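Local coordinates for CHAD domain protein (Streptomyces chartreusis, PDB 6RN5) that probably binds polyphosphate through its all-helical CHAD fold and also carries copper ions, at residues 271-280 / 352-362. Residues are numbered along the deposited sequence; the frame is centred on the assembly and turned at random.
Sequences HPQDAPWHQV and RHEVEAARFAF. With CU (copper (II) ion), chain B; CU (copper (II) ion), chain C; SO4 (sulfate ion), chain H.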
loop_
_atom_site.group_PDB
_atom_site.type_symbol
_atom_site.label_atom_id
_atom_site.label_comp_id
_atom_site.label_asym_id
_atom_site.label_seq_id
_atom_site.Cartn_x
_atom_site.Cartn_y
_atom_site.Cartn_z
ATOM N N HIS A 271 -9.827 -2.348 13.588
ATOM C CA HIS A 271 -8.907 -1.203 13.515
ATOM C C HIS A 271 -9.013 -0.404 14.810
ATOM O O HIS A 271 -9.593 0.666 14.838
ATOM C CB HIS A 271 -9.266 -0.374 12.268
ATOM C CG HIS A 271 -9.114 -1.155 10.996
ATOM N ND1 HIS A 271 -7.882 -1.568 10.539
ATOM C CD2 HIS A 271 -10.021 -1.660 10.132
ATOM C CE1 HIS A 271 -8.029 -2.265 9.429
ATOM N NE2 HIS A 271 -9.319 -2.348 9.157
ATOM N N PRO A 272 -8.433 -0.945 15.902
ATOM C CA PRO A 272 -8.671 -0.423 17.248
ATOM C C PRO A 272 -8.130 0.974 17.466
ATOM O O PRO A 272 -8.779 1.777 18.132
ATOM C CB PRO A 272 -7.945 -1.442 18.154
ATOM C CG PRO A 272 -6.991 -2.183 17.246
ATOM C CD PRO A 272 -7.676 -2.217 15.926
ATOM N N GLN A 273 -6.964 1.264 16.903
ATOM C CA GLN A 273 -6.402 2.611 16.964
ATOM C C GLN A 273 -7.242 3.683 16.303
ATOM O O GLN A 273 -7.051 4.846 16.605
ATOM C CB GLN A 273 -5.018 2.655 16.356
ATOM C CG GLN A 273 -3.998 1.880 17.160
ATOM C CD GLN A 273 -2.583 2.091 16.658
ATOM O OE1 GLN A 273 -2.158 3.220 16.399
ATOM N NE2 GLN A 273 -1.842 1.000 16.525
ATOM N N ASP A 274 -8.167 3.332 15.424
ATOM C CA ASP A 274 -9.052 4.372 14.872
ATOM C C ASP A 274 -9.787 5.145 15.978
ATOM O O ASP A 274 -10.004 6.348 15.830
ATOM C CB ASP A 274 -10.099 3.786 13.903
ATOM C CG ASP A 274 -9.512 3.467 12.499
ATOM O OD1 ASP A 274 -8.295 3.517 12.300
ATOM O OD2 ASP A 274 -10.288 3.132 11.613
ATOM N N ALA A 275 -10.186 4.462 17.063
ATOM C CA ALA A 275 -11.078 5.106 18.054
ATOM C C ALA A 275 -10.416 6.313 18.731
ATOM O O ALA A 275 -10.990 7.364 18.773
ATOM C CB ALA A 275 -11.637 4.105 19.083
ATOM N N PRO A 276 -9.178 6.175 19.208
ATOM C CA PRO A 276 -8.575 7.389 19.796
ATOM C C PRO A 276 -8.423 8.583 18.828
ATOM O O PRO A 276 -8.581 9.725 19.240
ATOM C CB PRO A 276 -7.203 6.910 20.285
ATOM C CG PRO A 276 -7.095 5.443 19.931
ATOM C CD PRO A 276 -8.457 4.939 19.574
ATOM N N TRP A 277 -8.101 8.309 17.571
ATOM C CA TRP A 277 -8.028 9.344 16.516
ATOM C C TRP A 277 -9.375 10.028 16.228
ATOM O O TRP A 277 -9.462 11.255 16.056
ATOM C CB TRP A 277 -7.494 8.731 15.235
ATOM C CG TRP A 277 -6.067 8.431 15.350
ATOM C CD1 TRP A 277 -5.500 7.282 15.801
ATOM C CD2 TRP A 277 -4.991 9.304 15.029
ATOM N NE1 TRP A 277 -4.141 7.381 15.770
ATOM C CE2 TRP A 277 -3.803 8.620 15.306
ATOM C CE3 TRP A 277 -4.920 10.593 14.534
ATOM C CZ2 TRP A 277 -2.574 9.172 15.097
ATOM C CZ3 TRP A 277 -3.681 11.144 14.318
ATOM C CH2 TRP A 277 -2.535 10.444 14.599
ATOM N N HIS A 278 -10.421 9.224 16.213
ATOM C CA HIS A 278 -11.759 9.765 16.018
ATOM C C HIS A 278 -12.236 10.542 17.209
ATOM O O HIS A 278 -12.974 11.530 17.047
ATOM C CB HIS A 278 -12.750 8.680 15.606
ATOM C CG HIS A 278 -12.445 8.120 14.246
ATOM N ND1 HIS A 278 -12.952 6.918 13.790
ATOM C CD2 HIS A 278 -11.621 8.573 13.270
ATOM C CE1 HIS A 278 -12.484 6.680 12.577
ATOM N NE2 HIS A 278 -11.671 7.666 12.237
ATOM N N GLN A 279 -11.802 10.142 18.401
ATOM C CA GLN A 279 -12.050 10.975 19.593
ATOM C C GLN A 279 -11.313 12.317 19.536
ATOM O O GLN A 279 -11.864 13.357 19.826
ATOM C CB GLN A 279 -11.673 10.203 20.865
ATOM C CG GLN A 279 -12.159 10.867 22.143
ATOM C CD GLN A 279 -13.654 11.185 22.088
ATOM O OE1 GLN A 279 -14.452 10.439 21.482
ATOM N NE2 GLN A 279 -14.043 12.283 22.722
ATOM N N VAL A 280 -10.064 12.299 19.153
ATOM C CA VAL A 280 -9.367 13.532 18.914
ATOM C C VAL A 280 -10.060 14.410 17.856
ATOM O O VAL A 280 -10.131 15.618 18.034
ATOM C CB VAL A 280 -7.895 13.259 18.600
ATOM C CG1 VAL A 280 -7.205 14.431 17.929
ATOM C CG2 VAL A 280 -7.184 12.890 19.901
ATOM N N ARG A 352 -6.992 2.073 3.860
ATOM C CA ARG A 352 -6.248 1.970 5.113
ATOM C C ARG A 352 -4.904 2.687 5.010
ATOM O O ARG A 352 -4.432 3.280 5.994
ATOM C CB ARG A 352 -6.036 0.519 5.527
ATOM C CG ARG A 352 -7.291 -0.197 5.921
ATOM C CD ARG A 352 -8.086 0.571 6.976
ATOM N NE ARG A 352 -7.351 0.932 8.201
ATOM C CZ ARG A 352 -7.884 1.588 9.239
ATOM N NH1 ARG A 352 -9.151 1.996 9.227
ATOM N NH2 ARG A 352 -7.153 1.836 10.312
ATOM N N HIS A 353 -4.308 2.693 3.810
ATOM C CA HIS A 353 -3.093 3.495 3.585
ATOM C C HIS A 353 -3.379 4.977 3.703
ATOM O O HIS A 353 -2.548 5.694 4.223
ATOM C CB HIS A 353 -2.365 3.145 2.255
ATOM C CG HIS A 353 -1.940 1.711 2.177
ATOM N ND1 HIS A 353 -1.611 0.973 3.299
ATOM C CD2 HIS A 353 -1.823 0.861 1.120
ATOM C CE1 HIS A 353 -1.301 -0.264 2.936
ATOM N NE2 HIS A 353 -1.414 -0.356 1.622
ATOM N N GLU A 354 -4.545 5.420 3.247
ATOM C CA GLU A 354 -4.966 6.816 3.435
ATOM C C GLU A 354 -5.203 7.108 4.924
ATOM O O GLU A 354 -4.955 8.200 5.375
ATOM C CB GLU A 354 -6.224 7.143 2.646
ATOM C CG GLU A 354 -6.082 7.062 1.128
ATOM C CD GLU A 354 -5.322 8.248 0.499
ATOM O OE1 GLU A 354 -5.062 9.255 1.199
ATOM O OE2 GLU A 354 -4.982 8.182 -0.706
ATOM N N VAL A 355 -5.673 6.147 5.712
ATOM C CA VAL A 355 -5.856 6.405 7.167
ATOM C C VAL A 355 -4.498 6.744 7.785
ATOM O O VAL A 355 -4.343 7.775 8.431
ATOM C CB VAL A 355 -6.566 5.232 7.905
ATOM C CG1 VAL A 355 -6.517 5.404 9.430
ATOM C CG2 VAL A 355 -8.011 5.115 7.442
ATOM N N GLU A 356 -3.509 5.899 7.538
ATOM C CA GLU A 356 -2.141 6.145 7.969
ATOM C C GLU A 356 -1.566 7.462 7.450
ATOM O O GLU A 356 -1.019 8.231 8.216
ATOM C CB GLU A 356 -1.221 4.982 7.568
ATOM C CG GLU A 356 -1.165 3.855 8.614
ATOM C CD GLU A 356 -0.523 4.278 9.959
ATOM O OE1 GLU A 356 0.606 4.830 9.985
ATOM O OE2 GLU A 356 -1.143 4.059 11.022
ATOM N N ALA A 357 -1.713 7.754 6.178
ATOM C CA ALA A 357 -1.259 9.061 5.714
ATOM C C ALA A 357 -1.976 10.184 6.450
ATOM O O ALA A 357 -1.374 11.208 6.797
ATOM C CB ALA A 357 -1.440 9.214 4.194
ATOM N N ALA A 358 -3.263 10.025 6.705
ATOM C CA ALA A 358 -3.925 11.097 7.371
ATOM C C ALA A 358 -3.354 11.286 8.799
ATOM O O ALA A 358 -3.286 12.428 9.306
ATOM C CB ALA A 358 -5.414 10.888 7.396
ATOM N N ARG A 359 -2.943 10.187 9.435
ATOM C CA ARG A 359 -2.431 10.289 10.794
ATOM C C ARG A 359 -1.089 11.022 10.768
ATOM O O ARG A 359 -0.769 11.803 11.668
ATOM C CB ARG A 359 -2.227 8.917 11.415
ATOM C CG ARG A 359 -3.470 8.141 11.728
ATOM C CD ARG A 359 -3.142 6.798 12.414
ATOM N NE ARG A 359 -4.402 6.067 12.599
ATOM C CZ ARG A 359 -4.526 4.743 12.658
ATOM N NH1 ARG A 359 -3.477 3.946 12.580
ATOM N NH2 ARG A 359 -5.728 4.218 12.813
ATOM N N PHE A 360 -0.274 10.709 9.764
ATOM C CA PHE A 360 0.968 11.433 9.565
ATOM C C PHE A 360 0.732 12.939 9.255
ATOM O O PHE A 360 1.383 13.815 9.837
ATOM C CB PHE A 360 1.782 10.750 8.459
ATOM C CG PHE A 360 3.151 11.353 8.231
ATOM C CD1 PHE A 360 4.172 11.152 9.152
ATOM C CD2 PHE A 360 3.421 12.098 7.079
ATOM C CE1 PHE A 360 5.440 11.694 8.945
ATOM C CE2 PHE A 360 4.682 12.656 6.872
ATOM C CZ PHE A 360 5.696 12.450 7.813
ATOM N N ALA A 361 -0.197 13.237 8.356
ATOM C CA ALA A 361 -0.522 14.618 8.058
ATOM C C ALA A 361 -0.970 15.374 9.330
ATOM O O ALA A 361 -0.525 16.504 9.590
ATOM C CB ALA A 361 -1.574 14.703 6.954
ATOM N N PHE A 362 -1.813 14.749 10.143
ATOM C CA PHE A 362 -2.265 15.400 11.355
ATOM C C PHE A 362 -1.055 15.714 12.222
ATOM O O PHE A 362 -0.890 16.833 12.702
ATOM C CB PHE A 362 -3.200 14.514 12.167
ATOM C CG PHE A 362 -3.456 15.032 13.551
ATOM C CD1 PHE A 362 -4.444 15.986 13.785
ATOM C CD2 PHE A 362 -2.688 14.582 14.640
ATOM C CE1 PHE A 362 -4.659 16.490 15.071
ATOM C CE2 PHE A 362 -2.932 15.052 15.939
ATOM C CZ PHE A 362 -3.901 16.013 16.152
HETATM CU CU CU B . -10.383 -3.085 7.710
HETATM CU CU CU C . -1.570 -1.589 -0.544
HETATM S S SO4 H . -5.389 0.347 13.279
HETATM O O1 SO4 H . -5.434 -0.326 14.616
HETATM O O2 SO4 H . -6.443 1.415 13.349
HETATM O O3 SO4 H . -4.131 1.056 13.045
HETATM O O4 SO4 H . -5.541 -0.694 12.182
#
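Asp274 faces Arg352 end-on, the two flat groups nearly coplanar: NH2 of Arg352 donates to Asp274 OD1 at 2.8 Å and NH1 to OD2 at 2.9 Å, both bonds almost straight. Ser321 of helix 305-331 also hydrogen-bonds OD2. Arg352 bends at chi2 and chi3 (-52° and -55°), which lays its guanidinium flat on the His271 ring, with centres 3.6 Å apart; CG2 of Val355 backs the other face. His271 NE2 binds a copper(II) ion at 1.9 Å, in a site that includes His262 and His348, so Arg352 is second shell to the metal. With Arg352 cut back to an alanine, the Asp274 carboxylate would probably lose its paired grip, keeping Arg359, and the copper-bound ring of His271 the group stacked on it.

Farther along, Arg359 runs extended from CG to NE across Trp277, its CG 3.5 Å above the centre of the six-membered ring, while NH2 makes a 2.7 Å salt bridge to Asp274 OD1 with the carboxylate turned steeply to its guanidinium; Glu356 pairs with NH1. In this all-helical CHAD protein the two arginines and His271 line an anion site between helices 274-295 and 338-366, consistent with polyphosphate binding: a sulfate, probably from the crystallisation liquor, sits where a phosphate might bind. Arg359 holds it by NH1 and NH2, His271 ND1 gives O4 a 3.0 Å bond, and the backbone N of Gln273 reaches O1. The Gln273 side chain marks the looser, exposed side, its CB merely skirting Arg359 NH2, whereas at the buried end Phe362 sets CD2 3.6 Å from Trp277 CZ3, and CG1 of Val280 lies a little farther off, against CZ of Phe362, beside Val243 of helix 229-244.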